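Long-range contacts in endonuclease 2 (Arabidopsis thaliana, PDB 4CXP), which cleaves RNA and single-stranded DNA, and double-stranded DNA less efficiently, into products with 5'-phosphate ends, using divalent metal ions: residues I9-A13 against G250-A255; T62-Y68 against I214-C218; T141-Y147 against E227-D233. All coordinates share one frame; numbering follows the deposited sequence.

Interaction 1 of 3, residues I9-A13 against G250-A255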
ATOM      1  N   ILE A   9      -6.891   0.267  -4.033  1.00  8.47           N
ATOM      2  CA  ILE A   9      -6.518  -1.018  -3.475  1.00  8.53           C
ATOM      3  C   ILE A   9      -7.708  -1.680  -2.793  1.00  9.14           C
ATOM      4  O   ILE A   9      -7.972  -2.862  -2.991  1.00 10.07           O
ATOM      5  CB  ILE A   9      -5.308  -0.838  -2.533  1.00  8.56           C
ATOM      6  CG1 ILE A   9      -4.059  -0.565  -3.385  1.00  8.72           C
ATOM      7  CG2 ILE A   9      -5.109  -2.039  -1.621  1.00  8.78           C
ATOM      8  CD1 ILE A   9      -2.847  -0.157  -2.595  1.00 10.20           C
ATOM      9  N   CYS A  10      -8.409  -0.920  -1.965  1.00  9.30           N
ATOM     10  CA  CYS A  10      -9.521  -1.486  -1.228  0.50  9.34           C
ATOM     11  C   CYS A  10     -10.722  -1.812  -2.118  1.00  9.81           C
ATOM     12  O   CYS A  10     -11.435  -2.770  -1.840  1.00 11.67           O
ATOM     13  CB  CYS A  10      -9.902  -0.583  -0.060  0.50 10.24           C
ATOM     14  SG  CYS A  10      -8.733  -0.774   1.306  0.50 12.24           S
ATOM     15  N   LYS A  11     -10.955  -1.043  -3.183  1.00 10.07           N
ATOM     16  CA  LYS A  11     -12.030  -1.354  -4.134  0.50 11.06           C
ATOM     17  C   LYS A  11     -11.735  -2.660  -4.864  1.00 11.50           C
ATOM     18  O   LYS A  11     -12.599  -3.522  -4.997  1.00 14.33           O
ATOM     19  CB  LYS A  11     -12.228  -0.213  -5.127  0.50 11.35           C
ATOM     20  CG  LYS A  11     -12.959   0.982  -4.542  0.50 11.83           C
ATOM     21  CD  LYS A  11     -12.914   2.175  -5.479  0.50 13.89           C
ATOM     22  CE  LYS A  11     -13.762   3.326  -4.978  0.50 16.47           C
ATOM     23  NZ  LYS A  11     -15.194   3.117  -5.302  0.50 18.24           N
ATOM     24  N   ILE A  12     -10.495  -2.825  -5.313  1.00 10.47           N
ATOM     25  CA  ILE A  12     -10.096  -4.075  -5.954  1.00 10.75           C
ATOM     26  C   ILE A  12     -10.274  -5.223  -4.952  1.00 10.54           C
ATOM     27  O   ILE A  12     -10.847  -6.270  -5.263  1.00 13.08           O
ATOM     28  CB  ILE A  12      -8.648  -4.003  -6.475  1.00 11.13           C
ATOM     29  CG1 ILE A  12      -8.567  -3.030  -7.649  1.00 12.10           C
ATOM     30  CG2 ILE A  12      -8.161  -5.384  -6.877  1.00 11.89           C
ATOM     31  CD1 ILE A  12      -7.159  -2.735  -8.095  1.00 13.64           C
ATOM     32  N   ALA A  13      -9.771  -5.032  -3.740  1.00  9.56           N
ATOM     33  CA  ALA A  13      -9.809  -6.105  -2.775  1.00  9.73           C
ATOM     34  C   ALA A  13     -11.224  -6.537  -2.453  1.00  9.94           C
ATOM     35  O   ALA A  13     -11.525  -7.734  -2.397  1.00 10.27           O
ATOM     36  CB  ALA A  13      -9.103  -5.707  -1.498  1.00  9.96           C
ATOM     37  N   GLY A 250      -1.411  -4.822  -4.464  1.00  7.59           N
ATOM     38  CA  GLY A 250      -1.975  -4.538  -3.163  1.00  7.72           C
ATOM     39  C   GLY A 250      -3.415  -5.015  -3.037  1.00  7.59           C
ATOM     40  O   GLY A 250      -3.789  -5.595  -2.025  1.00  8.52           O
ATOM     41  N   GLY A 251      -4.233  -4.731  -4.044  1.00  7.75           N
ATOM     42  CA  GLY A 251      -5.614  -5.148  -4.002  1.00  8.09           C
ATOM     43  C   GLY A 251      -5.782  -6.657  -4.007  1.00  7.72           C
ATOM     44  O   GLY A 251      -6.580  -7.221  -3.263  1.00  8.47           O
ATOM     45  N   VAL A 252      -5.029  -7.319  -4.888  1.00  7.39           N
ATOM     46  CA  VAL A 252      -5.072  -8.763  -4.996  1.00  7.92           C
ATOM     47  C   VAL A 252      -4.627  -9.406  -3.679  1.00  7.90           C
ATOM     48  O   VAL A 252      -5.245 -10.366  -3.208  1.00  8.33           O
ATOM     49  CB  VAL A 252      -4.220  -9.220  -6.198  1.00  8.31           C
ATOM     50  CG1 VAL A 252      -3.929 -10.702  -6.131  1.00  9.10           C
ATOM     51  CG2 VAL A 252      -4.900  -8.873  -7.508  1.00  8.50           C
ATOM     52  N   ARG A 253      -3.550  -8.895  -3.093  1.00  7.80           N
ATOM     53  CA  ARG A 253      -3.007  -9.477  -1.883  1.00  7.86           C
ATOM     54  C   ARG A 253      -3.856  -9.166  -0.663  1.00  7.89           C
ATOM     55  O   ARG A 253      -3.967 -10.014   0.222  1.00  8.79           O
ATOM     56  CB  ARG A 253      -1.556  -9.041  -1.714  1.00  8.21           C
ATOM     57  CG  ARG A 253      -0.676  -9.741  -2.726  1.00  8.42           C
ATOM     58  CD  ARG A 253       0.637  -9.056  -2.918  1.00  7.93           C
ATOM     59  NE  ARG A 253       1.567  -9.896  -3.658  1.00  7.81           N
ATOM     60  CZ  ARG A 253       2.754  -9.487  -4.069  1.00  7.65           C
ATOM     61  NH1 ARG A 253       3.080  -8.212  -3.987  1.00  7.93           N
ATOM     62  NH2 ARG A 253       3.613 -10.341  -4.605  1.00  8.54           N
ATOM     63  N   LEU A 254      -4.464  -7.988  -0.592  1.00  7.78           N
ATOM     64  CA  LEU A 254      -5.375  -7.718   0.497  1.00  7.88           C
ATOM     65  C   LEU A 254      -6.529  -8.711   0.470  1.00  8.06           C
ATOM     66  O   LEU A 254      -6.866  -9.314   1.499  1.00  8.63           O
ATOM     67  CB  LEU A 254      -5.869  -6.280   0.455  1.00  8.10           C
ATOM     68  CG  LEU A 254      -6.887  -5.908   1.535  1.00  8.74           C
ATOM     69  CD1 LEU A 254      -6.406  -6.220   2.941  1.00  9.19           C
ATOM     70  CD2 LEU A 254      -7.248  -4.439   1.397  1.00  9.66           C
ATOM     71  N   ALA A 255      -7.132  -8.927  -0.702  1.00  7.91           N
ATOM     72  CA  ALA A 255      -8.229  -9.883  -0.781  1.00  8.73           C
ATOM     73  C   ALA A 255      -7.765 -11.292  -0.442  1.00  8.78           C
ATOM     74  O   ALA A 255      -8.461 -12.017   0.277  1.00  9.41           O
ATOM     75  CB  ALA A 255      -8.865  -9.867  -2.143  1.00  8.96           C
TER
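I9 and G251 meet backbone to backbone where helix 3-15 crosses helix 233-262. Their CA atoms are 4.3 Å apart. The axes of the two short segments approach to 7.4 Å, and their N-to-C directions differ by 50°. Glycine permits this closeness. A CB on G251 would collide with I12 CG2, and one on G250 would press on I9 CD1.

No conventional hydrogen bond crosses the interface. Two weak CA-H...O contacts do. G251 CA lies 3.4 Å from I9 O, and A13 CA lies 3.5 Å from G251 O. Both are well bent, near 122°, so each should count for little alone. The two carbonyls keep their helical bonds, I9 O to A13 N and G251 O to A255 N.

The rest is van der Waals packing, partly of methyl groups against carbonyl oxygens. I9 CG2 stands anti to its own backbone N and rests on the G250-G251 peptide, 3.7 Å from G250 C. I12 CG2 lies against G251 CA at 3.8 Å. A13 CB reaches G251 O at 3.4 Å. L254 has CG anti to N (chi1 178°), and its CD2 also touches A13 CB. A255 CB sits 3.4 Å from A13 O.

Other helices close the surroundings. I12 also packs on L181 and I185 of helix 176-187, and L254 on M122 of helix 111-124. C10 is tied to C41 by a disulfide, and I9 touches W1 of the zinc site.

G251 and A255 are four residues apart, the GxxxA spacing of small residues that lets helices pack closely. The contact is fully buried, and it depends on shape and small size rather than on charge or strong hydrogen bonds.

Interaction 2 of 3, residues T62-Y68 against I214-C218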
ATOM      1  N   THR A  62      15.115   1.333   5.604  1.00 13.74           N
ATOM      2  CA  THR A  62      16.211   0.444   5.241  1.00 15.43           C
ATOM      3  C   THR A  62      17.516   1.235   5.125  1.00 14.30           C
ATOM      4  O   THR A  62      17.525   2.467   5.004  1.00 14.77           O
ATOM      5  CB  THR A  62      15.998  -0.190   3.855  1.00 17.89           C
ATOM      6  OG1 THR A  62      16.087   0.821   2.839  1.00 18.65           O
ATOM      7  CG2 THR A  62      14.684  -0.887   3.763  1.00 19.14           C
ATOM      8  N   PRO A  63      18.645   0.516   5.100  1.00 15.72           N
ATOM      9  CA  PRO A  63      19.930   1.126   4.724  1.00 15.99           C
ATOM     10  C   PRO A  63      19.891   1.627   3.272  1.00 14.29           C
ATOM     11  O   PRO A  63      18.962   1.305   2.534  1.00 15.72           O
ATOM     12  CB  PRO A  63      20.935  -0.013   4.908  1.00 19.47           C
ATOM     13  CG  PRO A  63      20.249  -1.002   5.810  1.00 21.83           C
ATOM     14  CD  PRO A  63      18.794  -0.903   5.462  1.00 18.11           C
ATOM     15  N   ASP A  64      20.926   2.349   2.857  1.00 16.93           N
ATOM     16  CA  ASP A  64      21.043   2.811   1.469  1.00 18.04           C
ATOM     17  C   ASP A  64      21.489   1.644   0.586  1.00 17.89           C
ATOM     18  O   ASP A  64      22.681   1.499   0.255  1.00 22.78           O
ATOM     19  CB  ASP A  64      22.086   3.931   1.327  1.00 19.30           C
ATOM     20  CG  ASP A  64      21.642   5.276   1.884  1.00 20.64           C
ATOM     21  OD1 ASP A  64      20.625   5.392   2.605  1.00 17.71           O
ATOM     22  OD2 ASP A  64      22.369   6.254   1.591  1.00 27.12           O
ATOM     23  N   ALA A  65      20.541   0.774   0.255  1.00 16.63           N
ATOM     24  CA  ALA A  65      20.792  -0.367  -0.604  1.00 15.75           C
ATOM     25  C   ALA A  65      19.443  -0.857  -1.112  1.00 15.39           C
ATOM     26  O   ALA A  65      18.424  -0.249  -0.855  1.00 23.60           O
ATOM     27  CB  ALA A  65      21.577  -1.455   0.124  1.00 17.28           C
ATOM     28  N   CYS A  66      19.419  -1.966  -1.806  1.00 13.49           N
ATOM     29  CA  CYS A  66      18.195  -2.454  -2.435  0.70 12.84           C
ATOM     30  C   CYS A  66      17.622  -3.687  -1.756  1.00 13.54           C
ATOM     31  O   CYS A  66      16.784  -4.396  -2.332  1.00 15.91           O
ATOM     32  CB  CYS A  66      18.443  -2.705  -3.913  0.70 14.22           C
ATOM     33  SG  CYS A  66      19.039  -1.223  -4.772  0.70 17.27           S
ATOM     34  N   SER A  67      17.982  -3.878  -0.495  1.00 12.92           N
ATOM     35  CA  SER A  67      17.588  -5.060   0.238  1.00 13.33           C
ATOM     36  C   SER A  67      16.709  -4.736   1.435  1.00 12.44           C
ATOM     37  O   SER A  67      16.787  -3.663   2.037  1.00 13.85           O
ATOM     38  CB  SER A  67      18.811  -5.844   0.649  1.00 17.11           C
ATOM     39  OG  SER A  67      19.445  -5.207   1.685  1.00 23.54           O
ATOM     40  N   TYR A  68      15.882  -5.713   1.774  1.00 11.81           N
ATOM     41  CA  TYR A  68      15.062  -5.686   2.969  1.00 11.83           C
ATOM     42  C   TYR A  68      15.183  -7.037   3.662  1.00 12.52           C
ATOM     43  O   TYR A  68      15.101  -8.075   3.018  1.00 13.39           O
ATOM     44  CB  TYR A  68      13.590  -5.438   2.631  1.00 12.79           C
ATOM     45  CG  TYR A  68      12.665  -5.810   3.758  1.00 12.32           C
ATOM     46  CD1 TYR A  68      12.551  -5.010   4.883  1.00 12.41           C
ATOM     47  CD2 TYR A  68      11.947  -6.997   3.733  1.00 13.12           C
ATOM     48  CE1 TYR A  68      11.747  -5.376   5.953  1.00 12.67           C
ATOM     49  CE2 TYR A  68      11.132  -7.363   4.785  1.00 13.23           C
ATOM     50  CZ  TYR A  68      11.026  -6.552   5.894  1.00 12.66           C
ATOM     51  OH  TYR A  68      10.191  -6.891   6.944  1.00 14.24           O
ATOM     52  N   ILE A 214      11.398  -2.313  -1.982  1.00  8.24           N
ATOM     53  CA  ILE A 214      12.682  -1.622  -1.941  1.00  8.67           C
ATOM     54  C   ILE A 214      13.396  -1.761  -3.291  1.00  8.18           C
ATOM     55  O   ILE A 214      14.067  -0.840  -3.746  1.00  8.75           O
ATOM     56  CB  ILE A 214      13.546  -2.065  -0.754  1.00 10.20           C
ATOM     57  CG1 ILE A 214      14.900  -1.360  -0.737  1.00 12.31           C
ATOM     58  CG2 ILE A 214      13.829  -3.549  -0.763  1.00 10.73           C
ATOM     59  CD1 ILE A 214      14.872   0.115  -0.515  1.00 14.72           C
ATOM     60  N   GLN A 215      13.234  -2.897  -3.962  1.00  8.08           N
ATOM     61  CA  GLN A 215      13.828  -3.059  -5.286  1.00  8.20           C
ATOM     62  C   GLN A 215      13.226  -2.028  -6.254  1.00  7.58           C
ATOM     63  O   GLN A 215      13.937  -1.387  -7.011  1.00  8.64           O
ATOM     64  CB  GLN A 215      13.659  -4.496  -5.776  1.00  8.43           C
ATOM     65  CG  GLN A 215      14.472  -4.829  -7.003  1.00  8.86           C
ATOM     66  CD  GLN A 215      15.953  -4.753  -6.765  1.00  9.23           C
ATOM     67  OE1 GLN A 215      16.500  -5.443  -5.885  1.00 10.71           O
ATOM     68  NE2 GLN A 215      16.631  -3.951  -7.544  1.00  9.99           N
ATOM     69  N   ALA A 216      11.908  -1.840  -6.185  1.00  7.56           N
ATOM     70  CA  ALA A 216      11.236  -0.815  -6.993  1.00  7.96           C
ATOM     71  C   ALA A 216      11.671   0.595  -6.606  1.00  7.93           C
ATOM     72  O   ALA A 216      11.800   1.466  -7.462  1.00  8.75           O
ATOM     73  CB  ALA A 216       9.722  -0.929  -6.873  1.00  8.47           C
ATOM     74  N   ALA A 217      11.891   0.825  -5.315  1.00  8.20           N
ATOM     75  CA  ALA A 217      12.382   2.122  -4.888  1.00  9.26           C
ATOM     76  C   ALA A 217      13.704   2.426  -5.579  1.00  9.28           C
ATOM     77  O   ALA A 217      13.920   3.532  -6.087  1.00 10.46           O
ATOM     78  CB  ALA A 217      12.521   2.176  -3.376  1.00  9.76           C
ATOM     79  N   CYS A 218      14.604   1.436  -5.616  0.70  9.01           N
ATOM     80  CA  CYS A 218      15.896   1.594  -6.282  0.70  9.88           C
ATOM     81  C   CYS A 218      15.779   1.814  -7.769  0.70  9.40           C
ATOM     82  O   CYS A 218      16.398   2.720  -8.332  0.70 12.77           O
ATOM     83  CB  CYS A 218      16.788   0.367  -6.060  0.70 10.93           C
ATOM     84  SG  CYS A 218      17.558   0.289  -4.442  0.70 14.80           S
TER
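C66 and Q215 have the nearest backbones, CA to CA 5.3 Å, where the irregular loop 62-68 passes the flank of helix 206-221. The covalent link is the disulfide between C66 SG and C218 SG, at 2.1 Å.

I214 fills the inside of the loop with its branches. CG1 stands anti to the backbone N (chi1 179°), which points it at the loop; the turn at chi2 sets CD1 beside T62. There I214 CD1 meets T62 OG1 tip to tip at 3.6 Å and also touches A65 O. I214 CG2 lies 3.5 Å from C66 O. I214 CG2 also touches Y68 CB, at 3.9 Å.

The loop also braces itself. P63 O accepts T62 OG1 at 2.9 Å and A65 N from the opposite face of its plane. D64 is the centre of an inverse gamma turn. S67 OG ties the loop to R72 of helix 70-73.

S67 and Y68 belong to a substrate-binding group inferred by similarity. No hydrogen bond joins the two segments themselves. The disulfide and the packing of I214 carry the contact, and the Y68 hydroxyl adds a bond to D207, further along the same helix.

Interaction 3 of 3, residues T141-Y147 against E227-D233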
ATOM      1  N   THR A 141      12.646  13.851   2.006  1.00 13.67           N
ATOM      2  CA  THR A 141      13.591  14.964   2.010  1.00 14.87           C
ATOM      3  C   THR A 141      14.138  15.277   0.621  1.00 14.27           C
ATOM      4  O   THR A 141      14.983  16.157   0.496  1.00 17.79           O
ATOM      5  CB  THR A 141      14.769  14.701   2.967  1.00 18.63           C
ATOM      6  OG1 THR A 141      15.560  13.640   2.444  1.00 21.28           O
ATOM      7  CG2 THR A 141      14.293  14.362   4.367  1.00 23.10           C
ATOM      8  N   ILE A 142      13.678  14.563  -0.412  1.00 13.30           N
ATOM      9  CA  ILE A 142      14.126  14.805  -1.779  1.00 12.51           C
ATOM     10  C   ILE A 142      13.131  15.769  -2.417  1.00 12.32           C
ATOM     11  O   ILE A 142      12.004  15.400  -2.765  1.00 12.80           O
ATOM     12  CB  ILE A 142      14.245  13.505  -2.581  1.00 12.42           C
ATOM     13  CG1 ILE A 142      15.197  12.536  -1.887  1.00 13.78           C
ATOM     14  CG2 ILE A 142      14.658  13.810  -4.017  1.00 14.17           C
ATOM     15  CD1 ILE A 142      15.271  11.187  -2.554  1.00 15.71           C
ATOM     16  N   GLU A 143      13.534  17.027  -2.510  1.00 13.20           N
ATOM     17  CA  GLU A 143      12.659  18.106  -2.966  1.00 13.28           C
ATOM     18  C   GLU A 143      12.909  18.356  -4.448  1.00 12.60           C
ATOM     19  O   GLU A 143      14.040  18.651  -4.860  1.00 14.47           O
ATOM     20  CB  GLU A 143      12.922  19.374  -2.145  1.00 16.06           C
ATOM     21  CG  GLU A 143      12.408  19.281  -0.709  1.00 19.52           C
ATOM     22  CD  GLU A 143      10.872  19.294  -0.582  1.00 22.48           C
ATOM     23  OE1 GLU A 143      10.137  19.447  -1.585  1.00 25.08           O
ATOM     24  OE2 GLU A 143      10.386  19.166   0.558  1.00 27.73           O
ATOM     25  N   VAL A 144      11.846  18.200  -5.236  1.00 12.14           N
ATOM     26  CA  VAL A 144      11.880  18.301  -6.690  1.00 11.70           C
ATOM     27  C   VAL A 144      10.687  19.148  -7.122  1.00 12.01           C
ATOM     28  O   VAL A 144      10.045  19.807  -6.296  1.00 13.47           O
ATOM     29  CB  VAL A 144      11.896  16.892  -7.347  1.00 12.46           C
ATOM     30  CG1 VAL A 144      13.174  16.167  -6.977  1.00 13.63           C
ATOM     31  CG2 VAL A 144      10.687  16.058  -6.950  1.00 14.15           C
ATOM     32  N   HIS A 145      10.401  19.157  -8.415  1.00 13.07           N
ATOM     33  CA  HIS A 145       9.154  19.701  -8.926  1.00 12.41           C
ATOM     34  C   HIS A 145       8.408  18.579  -9.620  1.00 11.66           C
ATOM     35  O   HIS A 145       9.011  17.751 -10.311  1.00 12.91           O
ATOM     36  CB  HIS A 145       9.390  20.851  -9.916  1.00 14.82           C
ATOM     37  CG  HIS A 145       9.636  22.195  -9.262  1.00 22.10           C
ATOM     38  ND1 HIS A 145      10.791  22.494  -8.579  1.00 26.93           N
ATOM     39  CD2 HIS A 145       8.859  23.305  -9.169  1.00 24.91           C
ATOM     40  CE1 HIS A 145      10.737  23.731  -8.114  1.00 26.33           C
ATOM     41  NE2 HIS A 145       9.567  24.246  -8.455  1.00 27.14           N
ATOM     42  N   TRP A 146       7.093  18.541  -9.417  1.00 10.38           N
ATOM     43  CA  TRP A 146       6.174  17.715 -10.195  1.00  9.77           C
ATOM     44  C   TRP A 146       5.530  18.654 -11.201  1.00  9.60           C
ATOM     45  O   TRP A 146       4.758  19.540 -10.829  1.00 10.49           O
ATOM     46  CB  TRP A 146       5.116  17.066  -9.296  1.00  9.37           C
ATOM     47  CG  TRP A 146       4.206  16.163 -10.064  1.00  9.42           C
ATOM     48  CD1 TRP A 146       2.884  16.348 -10.318  1.00  9.72           C
ATOM     49  CD2 TRP A 146       4.566  14.928 -10.684  1.00  9.30           C
ATOM     50  NE1 TRP A 146       2.398  15.304 -11.063  1.00 10.12           N
ATOM     51  CE2 TRP A 146       3.413  14.420 -11.296  1.00  9.15           C
ATOM     52  CE3 TRP A 146       5.768  14.215 -10.805  1.00  9.75           C
ATOM     53  CZ2 TRP A 146       3.417  13.236 -12.004  1.00 10.17           C
ATOM     54  CZ3 TRP A 146       5.762  13.029 -11.501  1.00 10.37           C
ATOM     55  CH2 TRP A 146       4.599  12.554 -12.095  1.00 10.55           C
ATOM     56  N   TYR A 147       5.926  18.534 -12.461  1.00 10.15           N
ATOM     57  CA  TYR A 147       5.592  19.547 -13.463  1.00 10.52           C
ATOM     58  C   TYR A 147       6.012  20.905 -12.904  1.00 11.45           C
ATOM     59  O   TYR A 147       7.184  21.059 -12.563  1.00 13.37           O
ATOM     60  CB  TYR A 147       4.140  19.416 -13.944  1.00 10.64           C
ATOM     61  CG  TYR A 147       3.903  18.113 -14.697  1.00 10.19           C
ATOM     62  CD1 TYR A 147       3.596  16.939 -14.026  1.00 10.38           C
ATOM     63  CD2 TYR A 147       4.010  18.051 -16.069  1.00 10.70           C
ATOM     64  CE1 TYR A 147       3.410  15.744 -14.709  1.00 10.28           C
ATOM     65  CE2 TYR A 147       3.817  16.871 -16.757  1.00 10.35           C
ATOM     66  CZ  TYR A 147       3.508  15.711 -16.072  1.00  9.88           C
ATOM     67  OH  TYR A 147       3.302  14.514 -16.710  1.00 10.84           O
ATOM     68  N   GLU A 227      17.729  16.012  -6.230  1.00 16.80           N
ATOM     69  CA  GLU A 227      17.194  17.221  -5.626  1.00 17.32           C
ATOM     70  C   GLU A 227      17.191  18.334  -6.675  1.00 16.18           C
ATOM     71  O   GLU A 227      18.214  18.570  -7.322  1.00 19.14           O
ATOM     72  CB  GLU A 227      18.089  17.621  -4.435  1.00 22.28           C
ATOM     73  CG  GLU A 227      17.757  18.919  -3.718  1.00 23.26           C
ATOM     74  CD  GLU A 227      16.758  18.790  -2.576  1.00 24.93           C
ATOM     75  OE1 GLU A 227      16.354  17.672  -2.163  1.00 28.14           O
ATOM     76  OE2 GLU A 227      16.377  19.858  -2.056  1.00 34.14           O
ATOM     77  N   GLY A 228      16.067  19.025  -6.829  1.00 16.04           N
ATOM     78  CA  GLY A 228      15.959  20.135  -7.767  1.00 17.84           C
ATOM     79  C   GLY A 228      15.481  19.778  -9.166  1.00 17.89           C
ATOM     80  O   GLY A 228      15.185  20.676  -9.951  1.00 20.98           O
ATOM     81  N   ASP A 229      15.410  18.489  -9.496  1.00 15.60           N
ATOM     82  CA  ASP A 229      14.927  18.072 -10.815  1.00 15.53           C
ATOM     83  C   ASP A 229      13.460  18.435 -11.009  1.00 14.70           C
ATOM     84  O   ASP A 229      12.712  18.558 -10.034  1.00 16.08           O
ATOM     85  CB  ASP A 229      15.054  16.552 -10.997  1.00 15.54           C
ATOM     86  CG  ASP A 229      16.472  16.071 -11.267  1.00 17.83           C
ATOM     87  OD1 ASP A 229      17.371  16.904 -11.510  1.00 20.28           O
ATOM     88  OD2 ASP A 229      16.641  14.817 -11.258  1.00 19.35           O
ATOM     89  N   THR A 230      13.062  18.570 -12.270  1.00 14.19           N
ATOM     90  CA  THR A 230      11.653  18.620 -12.649  1.00 13.46           C
ATOM     91  C   THR A 230      11.282  17.254 -13.206  1.00 12.60           C
ATOM     92  O   THR A 230      11.827  16.801 -14.216  1.00 14.11           O
ATOM     93  CB  THR A 230      11.362  19.719 -13.683  1.00 15.68           C
ATOM     94  OG1 THR A 230      11.554  20.993 -13.069  1.00 19.58           O
ATOM     95  CG2 THR A 230       9.937  19.624 -14.183  1.00 16.65           C
ATOM     96  N   LEU A 231      10.341  16.618 -12.530  1.00 11.04           N
ATOM     97  CA  LEU A 231       9.775  15.359 -12.981  0.70 10.34           C
ATOM     98  C   LEU A 231       8.461  15.678 -13.670  1.00 10.57           C
ATOM     99  O   LEU A 231       7.586  16.342 -13.102  1.00 11.72           O
ATOM    100  CB  LEU A 231       9.561  14.407 -11.812  0.70 10.20           C
ATOM    101  CG  LEU A 231      10.839  14.081 -11.037  0.70 12.16           C
ATOM    102  CD1 LEU A 231      10.525  13.000 -10.009  0.70 11.42           C
ATOM    103  CD2 LEU A 231      12.034  13.710 -11.907  0.70 13.68           C
ATOM    104  N   GLU A 232       8.340  15.231 -14.913  1.00 10.26           N
ATOM    105  CA  GLU A 232       7.188  15.574 -15.730  1.00 10.29           C
ATOM    106  C   GLU A 232       6.884  14.398 -16.654  1.00  9.59           C
ATOM    107  O   GLU A 232       6.944  13.270 -16.187  1.00  9.74           O
ATOM    108  CB  GLU A 232       7.367  16.932 -16.384  1.00 11.39           C
ATOM    109  CG  GLU A 232       8.621  17.103 -17.190  1.00 12.50           C
ATOM    110  CD  GLU A 232       8.764  18.515 -17.725  0.70 12.43           C
ATOM    111  OE1 GLU A 232       7.722  19.108 -18.095  0.70 13.82           O
ATOM    112  OE2 GLU A 232       9.913  19.026 -17.775  0.70 14.70           O
ATOM    113  N   ASP A 233       6.522  14.599 -17.924  1.00  9.96           N
ATOM    114  CA  ASP A 233       5.998  13.489 -18.721  1.00 10.21           C
ATOM    115  C   ASP A 233       6.925  12.273 -18.775  1.00  9.76           C
ATOM    116  O   ASP A 233       6.454  11.145 -18.669  1.00 10.15           O
ATOM    117  CB  ASP A 233       5.658  13.921 -20.152  1.00 10.97           C
ATOM    118  CG  ASP A 233       4.284  14.555 -20.300  1.00 12.33           C
ATOM    119  OD1 ASP A 233       3.533  14.670 -19.314  1.00 12.84           O
ATOM    120  OD2 ASP A 233       3.952  14.921 -21.451  1.00 14.54           O
TER
HETATM  121  O   HOH W   1      15.030  21.404  -4.361  1.00 34.49           O
HETATM  122  O   HOH W   2       9.286  22.735 -12.943  1.00 23.09           O
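E143 O accepts two hydrogen bonds, from G228 N at 2.9 Å and from a water. The same water donates to E227 OE2. E227 bends at chi2 (89°), and its OE1 accepts E143 N at 2.9 Å. That N-H comes from above the carboxylate plane. One glutamate thus extends the pairing past the strand end.

The backbone bonds continue in parallel register. H145 N binds D229 O, H145 O accepts L231 N, and L231 O accepts Y147 N at 2.8 Å. A second water bridges Y147 O and T230 OG1.

W146 and L231 share one face of the sheet, and their side chains touch. W146 NE1 bonds to T164 of helix 153-169.

Y147 closes the far end. E232 CA lies over the centre of its ring, a CH-pi contact of 3.7 Å. Y147 OH donates to D233 OD1 at 2.6 Å. D233 OD1 receives it on its anti lone pair, the side away from the other oxygen. The carboxylate is turned 78° from the ring, and OD1 sits at the ring edge. A valine in place of Y147 would probably leave D233 OD1 without this donor and E232 CA without a ring to cover it.

E232 occupies the N-cap position, just before helix 233-262. Strand 230-231 forms an edge of a three-stranded mixed sheet, beside 143-146. Main-chain bonds set the register and two acidic side chains bind donors at its ends, while L231, V144 and the Y147 ring add packing.

The three contacts are separate, with no touch between any pair. Interactions 2 and 3 come nearest, about 9 Å between nearest atoms. Interaction 1 lies across the chain's centre from both. The chain links them: helix 206-221 of interaction 2 precedes strand 230-231 of interaction 3, which leads into helix 233-262 of interaction 1. The I9 side chain is about 8 Å from a bound zinc. The I214 side chain is about 10 Å from that of H130, a zinc ligand, and that of I142 about 8 Å from its fellow ligand H154. Segment 141-147 belongs to the substrate-binding region. The H145 side chain is about 4 Å from a sulfate probably taken from the crystallisation liquor.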